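Local coordinates for protein protocadherin gamma-B3 (Homo sapiens, PDB 5K8R) that probably acts as a calcium-dependent cell-adhesion protein of neurons, this fragment being extracellular cadherin repeats 1 to 4, which pair as antiparallel homodimers, at residues D95-P100 and G133-Q138; E125-P130 and Q138-S143; D278-D283 and E310-P315; T341-S346 and A394-N399. All blocks are in the same frame, centred on the assembly; numbering follows the deposited sequence.

Contact 1 of 4, residues D95-P100 and G133-Q138; sequences DINDNP and GVNSLQ. With CA (calcium ion), chain D; CA (calcium ion), chain B; CA (calcium ion), chain C.
N135 reaches across to D95 and N97 at the calcium-loaded junction between the first and second cadherin repeats, where D95-P100 carries the DxNDN linker motif. Two hydrogen bonds leave the N135 amide. N135 ND2 gives a good one to D95 OD2 (2.8 Å, N-H...O 159°); the donor keeps the acceptor close to its own amide plane but arrives from above the carboxylate, 65° out of that plane. The second, from N135 ND2 to the backbone O of D95, is weak at 3.4 Å. In packing, the N97 and N135 amides slide past each other in opposite directions, their planes nearly parallel, with N97 CB 3.6 Å from N135 OD1. A lysine in place of N135 would probably deprive D95 OD2 of its amide donor and bring a charge in among the calcium ions. Metal bonds do the rest. D95 OD1, the I96 carbonyl and D98 OD1 hold one ion, which E9, E63 and D131 complete, and D98 OD2 reaches a second. The third ion spans the two segments: N97, its CG anti to the backbone N (chi1 -171°), supplies OD1 at 2.4 Å, N99 gives its backbone O, and N135 O binds at 2.4 Å.

Contact 2 of 4, residues E125-P130 and Q138-S143; sequences ESAQDP and QQYYLS. With CA (calcium ion), chain B.
A127 and Q138 bring the two backbones nearest, their CA atoms 7.4 Å apart, and by S126 and Y140 the gap is 8.7 Å. E125-P130 is extended but irregular, while Q138-S143 lies on strand 138-142, outermost in its sheet, and its side chains reach across. A127 N, at the Y140 ring edge and near its plane, donates to Y140 OH at 2.6 Å (153°). S126 OG, anti to its own backbone N (chi1 -176°), meets the same OH in a very short hydrogen bond in which either hydroxyl could be the donor. A127 CB packs against Y140 CE1 at 3.8 Å. The bent Q138 chain crosses D129 at about a right angle, and Q138 NE2 donates to D129 OD2 (3.0 Å) on the anti side of the carboxylate. Both D129 oxygens bind calcium, OD2 at 2.4 Å, which makes Q138 a second-shell residue. A leucine at Q138 would probably leave D129 OD2 without this amide donor and its carboxylate less firmly oriented. N253 of the second subunit accepts a hydrogen bond from S126 N. This is the loop of the second cadherin repeat, a Greek-key beta sandwich, that brings D129 to the calcium site shared with the first.

Contact 3 of 4, residues D278-D283 and E310-P315; sequences DFEERD and ENDNAP. With CA (calcium ion), chain F; CA (calcium ion), chain G; CA (calcium ion), chain E.
The calcium-binding linker between the third and fourth cadherin repeats draws E280 of D278-D283 and D312 of E310-P315 together through two shared ions. E280 bridges the two ions: its OE1 binds one at 2.4 Å and the other at 2.7 Å, while OE2 joins OE1 in chelating the second. A bend at chi2 (64°) folds the chain round to present both oxygens. D312 answers from the other segment. Its CG stands between the backbone N and the carbonyl carbon (chi1 66°), and from there D312 OD2 binds the ion that E280 holds by OE1 alone, at 2.4 Å, with OD1 on the other. The E310 carbonyl joins OD1 on that second ion; D278 OD1 and a water join OD2 on the first. E223 contributes to both. N313 slides past E280, N313 ND2 lying 3.5 Å from E280 OE1, amide and carboxylate turned 59° apart. The carboxylates are thus gathered by metal rather than by direct bonds, and their negative charge is probably offset by the two cations. Beyond them N311 OD1 and N313 O reach a third calcium. DxE in one loop and DENDN in the next are among the conserved calcium-binding motifs of cadherin inter-repeat linkers.

Contact 4 of 4, residues T341-S346 and A394-N399; sequences THDLDS and ATDKGN. With CA (calcium ion), chain E; CA (calcium ion), chain F.
D343 OD2 is gripped twice, by a calcium ion at 2.6 Å and by the backbone N of D345, which donates to it at 3.0 Å, almost straight at 170°, on the anti side of the carboxylate. That bond is an Asx turn and sets the D343 group. D343 OD1 binds the same ion at 2.5 Å, and from the other segment D396 OD2 joins it at 2.7 Å. Between the two residues the nearest atoms are D343 OD1 and D396 OD2, 3.5 Å apart, and the carboxylate planes are inclined by 37°; the cation lying between them probably offsets their like charges. D345 adds a fourth oxygen, OD2, to this ion and sends OD1 to a second calcium. Its carboxylate therefore bridges two metals. This is the end of the fourth cadherin repeat that faces the third: strands 335-342 and 387-396 run out into loops here, and the DxD pair of one loop meets the aspartate of the other segment. N311 and N313 from the linker, with N349, complete the site. D396 has its CG between the backbone N and the carbonyl carbon (chi1 54°), which directs OD2 at the metal, while D396 is also backbone hydrogen-bonded to L402.

How the contacts relate
Contacts 1 and 2 sit at the first linker and share Q138 and one calcium ion; contacts 3 and 4 lie about 82 to 103 Å away, centre to centre, on the other side of the chain's centre, and share two ions. Contact 2 is the buried one, joined directly by hydrogen bonds within a single repeat. Contact 1 is partly buried and mixes hydrogen bonds from a side-chain amide with metal coordination. Contact 3 is a surface contact and contact 4 partly buried; neither has a hydrogen bond across its segments, and calcium does the joining. Where these two touch, D345 OD1 of contact 4 probably accepts a hydrogen bond from N313 ND2 of contact 3, linking the third and fourth repeats.

Contact 1 of 4, residues D95-P100 and G133-Q138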
loop_
_atom_site.group_PDB
_atom_site.type_symbol
_atom_site.label_atom_id
_atom_site.label_comp_id
_atom_site.label_asym_id
_atom_site.label_seq_id
_atom_site.Cartn_x
_atom_site.Cartn_y
_atom_site.Cartn_z
ATOM N N ASP A 95 -40.824 34.158 -2.173
ATOM C CA ASP A 95 -39.380 34.079 -2.017
ATOM C C ASP A 95 -38.678 34.922 -3.073
ATOM O O ASP A 95 -39.058 34.912 -4.248
ATOM C CB ASP A 95 -38.907 32.627 -2.117
ATOM C CG ASP A 95 -37.405 32.486 -1.942
ATOM O OD1 ASP A 95 -36.849 33.099 -1.006
ATOM O OD2 ASP A 95 -36.779 31.763 -2.745
ATOM N N ILE A 96 -37.652 35.655 -2.645
ATOM C CA ILE A 96 -36.778 36.387 -3.550
ATOM C C ILE A 96 -35.379 35.797 -3.443
ATOM O O ILE A 96 -35.011 35.182 -2.439
ATOM C CB ILE A 96 -36.758 37.902 -3.256
ATOM C CG1 ILE A 96 -36.149 38.176 -1.879
ATOM C CG2 ILE A 96 -38.162 38.481 -3.346
ATOM C CD1 ILE A 96 -36.098 39.649 -1.516
ATOM N N ASN A 97 -34.592 35.985 -4.502
ATOM C CA ASN A 97 -33.233 35.445 -4.558
ATOM C C ASN A 97 -32.275 36.450 -3.922
ATOM O O ASN A 97 -31.517 37.154 -4.592
ATOM C CB ASN A 97 -32.841 35.124 -5.993
ATOM C CG ASN A 97 -31.533 34.364 -6.081
ATOM O OD1 ASN A 97 -31.211 33.561 -5.205
ATOM N ND2 ASN A 97 -30.767 34.623 -7.131
ATOM N N ASP A 98 -32.318 36.513 -2.593
ATOM C CA ASP A 98 -31.459 37.408 -1.830
ATOM C C ASP A 98 -30.379 36.663 -1.055
ATOM O O ASP A 98 -29.746 37.249 -0.169
ATOM C CB ASP A 98 -32.301 38.263 -0.881
ATOM C CG ASP A 98 -33.129 37.431 0.076
ATOM O OD1 ASP A 98 -33.393 36.252 -0.236
ATOM O OD2 ASP A 98 -33.516 37.959 1.139
ATOM N N ASN A 99 -30.150 35.389 -1.368
ATOM C CA ASN A 99 -29.128 34.592 -0.712
ATOM C C ASN A 99 -28.296 33.879 -1.774
ATOM O O ASN A 99 -28.861 33.225 -2.667
ATOM C CB ASN A 99 -29.750 33.570 0.246
ATOM C CG ASN A 99 -30.292 34.209 1.506
ATOM O OD1 ASN A 99 -31.496 34.186 1.759
ATOM N ND2 ASN A 99 -29.402 34.779 2.311
ATOM N N PRO A 100 -26.973 33.979 -1.717
ATOM C CA PRO A 100 -26.138 33.266 -2.680
ATOM C C PRO A 100 -25.928 31.828 -2.247
ATOM O O PRO A 100 -26.098 31.497 -1.064
ATOM C CB PRO A 100 -24.822 34.054 -2.643
ATOM C CG PRO A 100 -24.746 34.534 -1.230
ATOM C CD PRO A 100 -26.173 34.816 -0.806
ATOM N N GLY A 133 -37.361 27.045 -4.391
ATOM C CA GLY A 133 -37.751 27.135 -5.788
ATOM C C GLY A 133 -36.541 27.251 -6.697
ATOM O O GLY A 133 -35.499 26.627 -6.471
ATOM N N VAL A 134 -36.681 28.068 -7.743
ATOM C CA VAL A 134 -35.575 28.283 -8.669
ATOM C C VAL A 134 -34.469 29.119 -8.041
ATOM O O VAL A 134 -33.331 29.096 -8.523
ATOM C CB VAL A 134 -36.076 28.942 -9.968
ATOM C CG1 VAL A 134 -37.066 28.033 -10.677
ATOM C CG2 VAL A 134 -36.706 30.295 -9.672
ATOM N N ASN A 135 -34.771 29.856 -6.968
ATOM C CA ASN A 135 -33.756 30.678 -6.322
ATOM C C ASN A 135 -32.692 29.842 -5.622
ATOM O O ASN A 135 -31.618 30.365 -5.310
ATOM C CB ASN A 135 -34.410 31.635 -5.325
ATOM C CG ASN A 135 -35.418 32.559 -5.979
ATOM O OD1 ASN A 135 -35.332 32.847 -7.172
ATOM N ND2 ASN A 135 -36.384 33.028 -5.196
ATOM N N SER A 136 -32.966 28.562 -5.365
ATOM C CA SER A 136 -31.980 27.653 -4.800
ATOM C C SER A 136 -31.566 26.547 -5.759
ATOM O O SER A 136 -30.659 25.776 -5.431
ATOM C CB SER A 136 -32.510 27.023 -3.505
ATOM O OG SER A 136 -33.688 26.276 -3.746
ATOM N N LEU A 137 -32.204 26.446 -6.923
ATOM C CA LEU A 137 -31.815 25.457 -7.920
ATOM C C LEU A 137 -30.449 25.825 -8.484
ATOM O O LEU A 137 -30.288 26.887 -9.096
ATOM C CB LEU A 137 -32.861 25.389 -9.030
ATOM C CG LEU A 137 -32.920 24.098 -9.848
ATOM C CD1 LEU A 137 -33.306 22.923 -8.964
ATOM C CD2 LEU A 137 -33.896 24.244 -11.005
ATOM N N GLN A 138 -29.467 24.956 -8.279
ATOM C CA GLN A 138 -28.079 25.270 -8.579
ATOM C C GLN A 138 -27.662 24.732 -9.942
ATOM O O GLN A 138 -28.230 23.773 -10.470
ATOM C CB GLN A 138 -27.153 24.710 -7.495
ATOM C CG GLN A 138 -27.434 25.248 -6.104
ATOM C CD GLN A 138 -27.394 26.762 -6.045
ATOM O OE1 GLN A 138 -26.566 27.400 -6.695
ATOM N NE2 GLN A 138 -28.299 27.346 -5.270
HETATM CA CA CA D . -34.960 34.355 -0.184
HETATM CA CA CA B . -30.168 31.739 -3.982
HETATM CA CA CA C . -34.572 36.750 2.977
#

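Contact 2 of 4, residues E125-P130 and Q138-S143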
loop_
_atom_site.group_PDB
_atom_site.type_symbol
_atom_site.label_atom_id
_atom_site.label_comp_id
_atom_site.label_asym_id
_atom_site.label_seq_id
_atom_site.Cartn_x
_atom_site.Cartn_y
_atom_site.Cartn_z
ATOM N N GLU A 125 -18.981 17.666 -3.186
ATOM C CA GLU A 125 -19.944 18.263 -2.272
ATOM C C GLU A 125 -20.795 19.291 -3.005
ATOM O O GLU A 125 -20.272 20.159 -3.711
ATOM C CB GLU A 125 -19.229 18.914 -1.090
ATOM C CG GLU A 125 -20.169 19.627 -0.137
ATOM C CD GLU A 125 -19.506 19.997 1.172
ATOM O OE1 GLU A 125 -18.264 20.129 1.199
ATOM O OE2 GLU A 125 -20.231 20.146 2.177
ATOM N N SER A 126 -22.109 19.185 -2.842
ATOM C CA SER A 126 -23.024 20.110 -3.487
ATOM C C SER A 126 -23.096 21.423 -2.712
ATOM O O SER A 126 -22.747 21.502 -1.531
ATOM C CB SER A 126 -24.417 19.489 -3.606
ATOM O OG SER A 126 -25.300 20.345 -4.308
ATOM N N ALA A 127 -23.550 22.465 -3.400
ATOM C CA ALA A 127 -23.720 23.763 -2.770
ATOM C C ALA A 127 -25.067 23.833 -2.056
ATOM O O ALA A 127 -26.021 23.128 -2.396
ATOM C CB ALA A 127 -23.612 24.884 -3.803
ATOM N N GLN A 128 -25.134 24.698 -1.047
ATOM C CA GLN A 128 -26.350 24.906 -0.276
ATOM C C GLN A 128 -26.864 26.322 -0.487
ATOM O O GLN A 128 -26.088 27.260 -0.695
ATOM C CB GLN A 128 -26.116 24.650 1.218
ATOM C CG GLN A 128 -25.815 23.200 1.552
ATOM C CD GLN A 128 -25.777 22.943 3.044
ATOM O OE1 GLN A 128 -25.940 23.860 3.848
ATOM N NE2 GLN A 128 -25.565 21.688 3.423
ATOM N N ASP A 129 -28.185 26.467 -0.430
ATOM C CA ASP A 129 -28.844 27.741 -0.679
ATOM C C ASP A 129 -30.107 27.831 0.169
ATOM O O ASP A 129 -31.030 27.023 -0.004
ATOM C CB ASP A 129 -29.174 27.886 -2.166
ATOM C CG ASP A 129 -29.441 29.322 -2.573
ATOM O OD1 ASP A 129 -30.189 30.024 -1.861
ATOM O OD2 ASP A 129 -28.899 29.749 -3.613
ATOM N N PRO A 130 -30.189 28.790 1.096
ATOM C CA PRO A 130 -31.370 28.874 1.969
ATOM C C PRO A 130 -32.636 29.317 1.254
ATOM O O PRO A 130 -33.711 29.281 1.867
ATOM C CB PRO A 130 -30.948 29.892 3.034
ATOM C CG PRO A 130 -29.916 30.724 2.366
ATOM C CD PRO A 130 -29.182 29.815 1.423
ATOM N N GLN A 138 -29.467 24.956 -8.279
ATOM C CA GLN A 138 -28.079 25.270 -8.579
ATOM C C GLN A 138 -27.662 24.732 -9.942
ATOM O O GLN A 138 -28.230 23.773 -10.470
ATOM C CB GLN A 138 -27.153 24.710 -7.495
ATOM C CG GLN A 138 -27.434 25.248 -6.104
ATOM C CD GLN A 138 -27.394 26.762 -6.045
ATOM O OE1 GLN A 138 -26.566 27.400 -6.695
ATOM N NE2 GLN A 138 -28.299 27.346 -5.270
ATOM N N GLN A 139 -26.645 25.379 -10.507
ATOM C CA GLN A 139 -26.012 24.959 -11.749
ATOM C C GLN A 139 -24.509 25.005 -11.527
ATOM O O GLN A 139 -23.968 26.052 -11.158
ATOM C CB GLN A 139 -26.419 25.863 -12.917
ATOM C CG GLN A 139 -26.192 25.252 -14.286
ATOM C CD GLN A 139 -27.381 24.448 -14.766
ATOM O OE1 GLN A 139 -27.237 23.507 -15.547
ATOM N NE2 GLN A 139 -28.571 24.821 -14.308
ATOM N N TYR A 140 -23.840 23.876 -11.740
ATOM C CA TYR A 140 -22.427 23.740 -11.417
ATOM C C TYR A 140 -21.580 23.776 -12.681
ATOM O O TYR A 140 -21.958 23.216 -13.714
ATOM C CB TYR A 140 -22.171 22.442 -10.648
ATOM C CG TYR A 140 -22.892 22.386 -9.322
ATOM C CD1 TYR A 140 -22.321 22.924 -8.176
ATOM C CD2 TYR A 140 -24.149 21.805 -9.217
ATOM C CE1 TYR A 140 -22.980 22.880 -6.962
ATOM C CE2 TYR A 140 -24.815 21.756 -8.007
ATOM C CZ TYR A 140 -24.226 22.295 -6.883
ATOM O OH TYR A 140 -24.885 22.248 -5.677
ATOM N N TYR A 141 -20.430 24.442 -12.588
ATOM C CA TYR A 141 -19.494 24.563 -13.696
ATOM C C TYR A 141 -18.083 24.339 -13.179
ATOM O O TYR A 141 -17.693 24.918 -12.161
ATOM C CB TYR A 141 -19.590 25.941 -14.363
ATOM C CG TYR A 141 -20.968 26.296 -14.873
ATOM C CD1 TYR A 141 -21.363 25.952 -16.158
ATOM C CD2 TYR A 141 -21.870 26.984 -14.071
ATOM C CE1 TYR A 141 -22.619 26.278 -16.630
ATOM C CE2 TYR A 141 -23.129 27.314 -14.534
ATOM C CZ TYR A 141 -23.499 26.959 -15.814
ATOM O OH TYR A 141 -24.750 27.286 -16.282
ATOM N N LEU A 142 -17.323 23.503 -13.880
ATOM C CA LEU A 142 -15.925 23.258 -13.559
ATOM C C LEU A 142 -15.046 23.993 -14.560
ATOM O O LEU A 142 -15.291 23.929 -15.771
ATOM C CB LEU A 142 -15.607 21.761 -13.582
ATOM C CG LEU A 142 -14.177 21.372 -13.199
ATOM C CD1 LEU A 142 -13.979 21.470 -11.694
ATOM C CD2 LEU A 142 -13.835 19.979 -13.703
ATOM N N SER A 143 -14.035 24.690 -14.056
ATOM C CA SER A 143 -13.101 25.370 -14.937
ATOM C C SER A 143 -12.351 24.343 -15.783
ATOM O O SER A 143 -12.051 23.244 -15.300
ATOM C CB SER A 143 -12.116 26.214 -14.127
ATOM O OG SER A 143 -12.800 27.199 -13.370
HETATM CA CA CA B . -30.168 31.739 -3.982
#

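Contact 3 of 4, residues D278-D283 and E310-P315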
loop_
_atom_site.group_PDB
_atom_site.type_symbol
_atom_site.label_atom_id
_atom_site.label_comp_id
_atom_site.label_asym_id
_atom_site.label_seq_id
_atom_site.Cartn_x
_atom_site.Cartn_y
_atom_site.Cartn_z
ATOM N N ASP A 278 41.552 -15.575 -3.513
ATOM C CA ASP A 278 42.717 -16.363 -3.907
ATOM C C ASP A 278 42.667 -16.560 -5.415
ATOM O O ASP A 278 41.817 -17.301 -5.918
ATOM C CB ASP A 278 42.755 -17.704 -3.176
ATOM C CG ASP A 278 44.062 -18.444 -3.384
ATOM O OD1 ASP A 278 45.064 -17.797 -3.753
ATOM O OD2 ASP A 278 44.089 -19.675 -3.172
ATOM N N PHE A 279 43.576 -15.891 -6.132
ATOM C CA PHE A 279 43.631 -16.031 -7.583
ATOM C C PHE A 279 43.904 -17.471 -7.996
ATOM O O PHE A 279 43.414 -17.921 -9.038
ATOM C CB PHE A 279 44.701 -15.100 -8.158
ATOM C CG PHE A 279 44.852 -15.189 -9.651
ATOM C CD1 PHE A 279 44.047 -14.435 -10.488
ATOM C CD2 PHE A 279 45.807 -16.019 -10.217
ATOM C CE1 PHE A 279 44.186 -14.512 -11.862
ATOM C CE2 PHE A 279 45.949 -16.101 -11.590
ATOM C CZ PHE A 279 45.138 -15.345 -12.413
ATOM N N GLU A 280 44.675 -18.208 -7.193
ATOM C CA GLU A 280 44.982 -19.596 -7.518
ATOM C C GLU A 280 43.757 -20.496 -7.442
ATOM O O GLU A 280 43.754 -21.568 -8.056
ATOM C CB GLU A 280 46.076 -20.129 -6.590
ATOM C CG GLU A 280 47.493 -19.790 -7.032
ATOM C CD GLU A 280 47.770 -18.301 -7.031
ATOM O OE1 GLU A 280 47.368 -17.620 -6.064
ATOM O OE2 GLU A 280 48.385 -17.811 -8.001
ATOM N N GLU A 281 42.722 -20.089 -6.709
ATOM C CA GLU A 281 41.511 -20.892 -6.595
ATOM C C GLU A 281 40.458 -20.483 -7.620
ATOM O O GLU A 281 39.885 -21.339 -8.301
ATOM C CB GLU A 281 40.943 -20.789 -5.176
ATOM C CG GLU A 281 39.742 -21.688 -4.921
ATOM C CD GLU A 281 40.084 -23.165 -5.010
ATOM O OE1 GLU A 281 41.241 -23.530 -4.710
ATOM O OE2 GLU A 281 39.197 -23.960 -5.383
ATOM N N ARG A 282 40.195 -19.183 -7.744
ATOM C CA ARG A 282 39.197 -18.692 -8.685
ATOM C C ARG A 282 39.538 -17.253 -9.042
ATOM O O ARG A 282 39.825 -16.447 -8.152
ATOM C CB ARG A 282 37.787 -18.790 -8.091
ATOM C CG ARG A 282 36.665 -18.498 -9.073
ATOM C CD ARG A 282 35.317 -18.877 -8.480
ATOM N NE ARG A 282 34.200 -18.399 -9.291
ATOM C CZ ARG A 282 32.921 -18.553 -8.963
ATOM N NH1 ARG A 282 32.592 -19.177 -7.840
ATOM N NH2 ARG A 282 31.970 -18.085 -9.760
ATOM N N ASP A 283 39.508 -16.938 -10.336
ATOM C CA ASP A 283 39.945 -15.640 -10.831
ATOM C C ASP A 283 38.797 -14.709 -11.199
ATOM O O ASP A 283 39.049 -13.557 -11.569
ATOM C CB ASP A 283 40.867 -15.821 -12.043
ATOM C CG ASP A 283 40.251 -16.689 -13.128
ATOM O OD1 ASP A 283 39.032 -16.954 -13.074
ATOM O OD2 ASP A 283 40.992 -17.104 -14.045
ATOM N N GLU A 310 48.709 -12.019 -7.917
ATOM C CA GLU A 310 49.763 -11.438 -7.102
ATOM C C GLU A 310 50.813 -12.502 -6.811
ATOM O O GLU A 310 50.510 -13.696 -6.751
ATOM C CB GLU A 310 49.212 -10.874 -5.785
ATOM C CG GLU A 310 48.487 -9.545 -5.932
ATOM C CD GLU A 310 49.443 -8.375 -6.067
ATOM O OE1 GLU A 310 50.361 -8.257 -5.227
ATOM O OE2 GLU A 310 49.281 -7.579 -7.013
ATOM N N ASN A 311 52.056 -12.058 -6.632
ATOM C CA ASN A 311 53.175 -12.972 -6.402
ATOM C C ASN A 311 53.262 -13.308 -4.912
ATOM O O ASN A 311 54.141 -12.849 -4.179
ATOM C CB ASN A 311 54.472 -12.366 -6.923
ATOM C CG ASN A 311 55.611 -13.366 -6.957
ATOM O OD1 ASN A 311 55.388 -14.575 -7.017
ATOM N ND2 ASN A 311 56.839 -12.865 -6.922
ATOM N N ASP A 312 52.317 -14.139 -4.470
ATOM C CA ASP A 312 52.227 -14.549 -3.074
ATOM C C ASP A 312 52.512 -16.035 -2.881
ATOM O O ASP A 312 52.103 -16.615 -1.871
ATOM C CB ASP A 312 50.852 -14.194 -2.503
ATOM C CG ASP A 312 49.727 -14.978 -3.153
ATOM O OD1 ASP A 312 49.864 -15.361 -4.334
ATOM O OD2 ASP A 312 48.703 -15.208 -2.478
ATOM N N ASN A 313 53.206 -16.663 -3.829
ATOM C CA ASN A 313 53.591 -18.067 -3.727
ATOM C C ASN A 313 55.054 -18.199 -4.115
ATOM O O ASN A 313 55.436 -17.845 -5.235
ATOM C CB ASN A 313 52.713 -18.952 -4.618
ATOM C CG ASN A 313 51.327 -19.167 -4.044
ATOM O OD1 ASN A 313 51.087 -20.132 -3.319
ATOM N ND2 ASN A 313 50.405 -18.265 -4.364
ATOM N N ALA A 314 55.868 -18.708 -3.192
ATOM C CA ALA A 314 57.290 -18.874 -3.438
ATOM C C ALA A 314 57.549 -20.110 -4.298
ATOM O O ALA A 314 56.794 -21.085 -4.239
ATOM C CB ALA A 314 58.047 -18.996 -2.120
ATOM N N PRO A 315 58.605 -20.088 -5.112
ATOM C CA PRO A 315 58.932 -21.268 -5.922
ATOM C C PRO A 315 59.276 -22.461 -5.044
ATOM O O PRO A 315 59.788 -22.317 -3.931
ATOM C CB PRO A 315 60.143 -20.811 -6.745
ATOM C CG PRO A 315 60.065 -19.320 -6.744
ATOM C CD PRO A 315 59.486 -18.949 -5.415
HETATM CA CA CA F . 49.078 -15.667 -6.928
HETATM CA CA CA G . 47.225 -16.531 -3.901
HETATM CA CA CA E . 55.627 -16.976 -7.499
HETATM O O HOH W 1 45.718 -16.284 -1.891
#

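Contact 4 of 4, residues T341-S346 and A394-N399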
loop_
_atom_site.group_PDB
_atom_site.type_symbol
_atom_site.label_atom_id
_atom_site.label_comp_id
_atom_site.label_asym_id
_atom_site.label_seq_id
_atom_site.Cartn_x
_atom_site.Cartn_y
_atom_site.Cartn_z
ATOM N N THR A 341 61.238 -27.817 -10.269
ATOM C CA THR A 341 60.704 -26.586 -9.707
ATOM C C THR A 341 59.257 -26.394 -10.143
ATOM O O THR A 341 58.852 -26.837 -11.220
ATOM C CB THR A 341 61.533 -25.375 -10.144
ATOM O OG1 THR A 341 61.334 -25.137 -11.543
ATOM C CG2 THR A 341 63.012 -25.618 -9.885
ATOM N N HIS A 342 58.487 -25.714 -9.311
ATOM C CA HIS A 342 57.113 -25.377 -9.617
ATOM C C HIS A 342 56.646 -24.182 -8.829
ATOM O O HIS A 342 57.008 -24.023 -7.691
ATOM C CB HIS A 342 56.176 -26.565 -9.485
ATOM C CG HIS A 342 55.572 -26.728 -8.140
ATOM N ND1 HIS A 342 54.548 -25.933 -7.688
ATOM C CD2 HIS A 342 55.827 -27.611 -7.152
ATOM C CE1 HIS A 342 54.209 -26.308 -6.472
ATOM N NE2 HIS A 342 54.972 -27.326 -6.122
ATOM N N ASP A 343 55.842 -23.335 -9.461
ATOM C CA ASP A 343 55.323 -22.133 -8.823
ATOM C C ASP A 343 53.835 -22.030 -9.118
ATOM O O ASP A 343 53.419 -22.162 -10.273
ATOM C CB ASP A 343 56.059 -20.880 -9.317
ATOM C CG ASP A 343 55.850 -19.681 -8.411
ATOM O OD1 ASP A 343 56.856 -19.041 -8.037
ATOM O OD2 ASP A 343 54.687 -19.374 -8.075
ATOM N N LEU A 344 53.039 -21.785 -8.076
ATOM C CA LEU A 344 51.589 -21.770 -8.226
ATOM C C LEU A 344 51.072 -20.507 -8.902
ATOM O O LEU A 344 49.928 -20.496 -9.370
ATOM C CB LEU A 344 50.920 -21.929 -6.858
ATOM C CG LEU A 344 51.245 -23.202 -6.075
ATOM C CD1 LEU A 344 50.536 -23.195 -4.730
ATOM C CD2 LEU A 344 50.873 -24.442 -6.874
ATOM N N ASP A 345 51.876 -19.450 -8.967
ATOM C CA ASP A 345 51.427 -18.193 -9.547
ATOM C C ASP A 345 51.439 -18.275 -11.074
ATOM O O ASP A 345 51.861 -19.269 -11.671
ATOM C CB ASP A 345 52.293 -17.042 -9.043
ATOM C CG ASP A 345 52.203 -16.863 -7.540
ATOM O OD1 ASP A 345 51.130 -17.154 -6.972
ATOM O OD2 ASP A 345 53.203 -16.434 -6.928
ATOM N N SER A 346 50.962 -17.211 -11.716
ATOM C CA SER A 346 50.846 -17.153 -13.164
ATOM C C SER A 346 51.750 -16.060 -13.721
ATOM O O SER A 346 52.235 -15.191 -12.991
ATOM C CB SER A 346 49.394 -16.898 -13.592
ATOM O OG SER A 346 48.523 -17.862 -13.025
ATOM N N ALA A 394 65.953 -21.361 -6.044
ATOM C CA ALA A 394 64.973 -21.039 -7.073
ATOM C C ALA A 394 64.359 -19.684 -6.764
ATOM O O ALA A 394 63.978 -19.419 -5.620
ATOM C CB ALA A 394 63.880 -22.108 -7.161
ATOM N N THR A 395 64.266 -18.830 -7.782
ATOM C CA THR A 395 63.716 -17.490 -7.619
ATOM C C THR A 395 62.782 -17.195 -8.780
ATOM O O THR A 395 63.144 -17.420 -9.939
ATOM C CB THR A 395 64.829 -16.437 -7.558
ATOM O OG1 THR A 395 65.762 -16.783 -6.527
ATOM C CG2 THR A 395 64.249 -15.060 -7.269
ATOM N N ASP A 396 61.587 -16.692 -8.475
ATOM C CA ASP A 396 60.643 -16.342 -9.524
ATOM C C ASP A 396 60.971 -14.961 -10.090
ATOM O O ASP A 396 61.890 -14.272 -9.637
ATOM C CB ASP A 396 59.206 -16.414 -9.004
ATOM C CG ASP A 396 58.982 -15.579 -7.753
ATOM O OD1 ASP A 396 59.710 -14.588 -7.540
ATOM O OD2 ASP A 396 58.061 -15.917 -6.979
ATOM N N LYS A 397 60.203 -14.546 -11.098
ATOM C CA LYS A 397 60.409 -13.270 -11.768
ATOM C C LYS A 397 59.293 -12.275 -11.462
ATOM O O LYS A 397 58.941 -11.447 -12.305
ATOM C CB LYS A 397 60.541 -13.477 -13.277
ATOM C CG LYS A 397 61.575 -14.522 -13.668
ATOM C CD LYS A 397 61.750 -14.594 -15.176
ATOM C CE LYS A 397 62.632 -15.766 -15.573
ATOM N NZ LYS A 397 63.954 -15.730 -14.888
ATOM N N GLY A 398 58.729 -12.345 -10.255
ATOM C CA GLY A 398 57.676 -11.438 -9.852
ATOM C C GLY A 398 58.212 -10.160 -9.231
ATOM O O GLY A 398 59.417 -9.951 -9.093
ATOM N N ASN A 399 57.282 -9.291 -8.850
ATOM C CA ASN A 399 57.634 -8.024 -8.217
ATOM C C ASN A 399 56.795 -7.795 -6.964
ATOM O O ASN A 399 55.610 -7.476 -7.056
ATOM C CB ASN A 399 57.452 -6.864 -9.196
ATOM C CG ASN A 399 57.938 -5.544 -8.631
ATOM O OD1 ASN A 399 58.792 -5.512 -7.744
ATOM N ND2 ASN A 399 57.394 -4.445 -9.140
HETATM CA CA CA E . 55.627 -16.976 -7.499
HETATM CA CA CA F . 49.078 -15.667 -6.928
#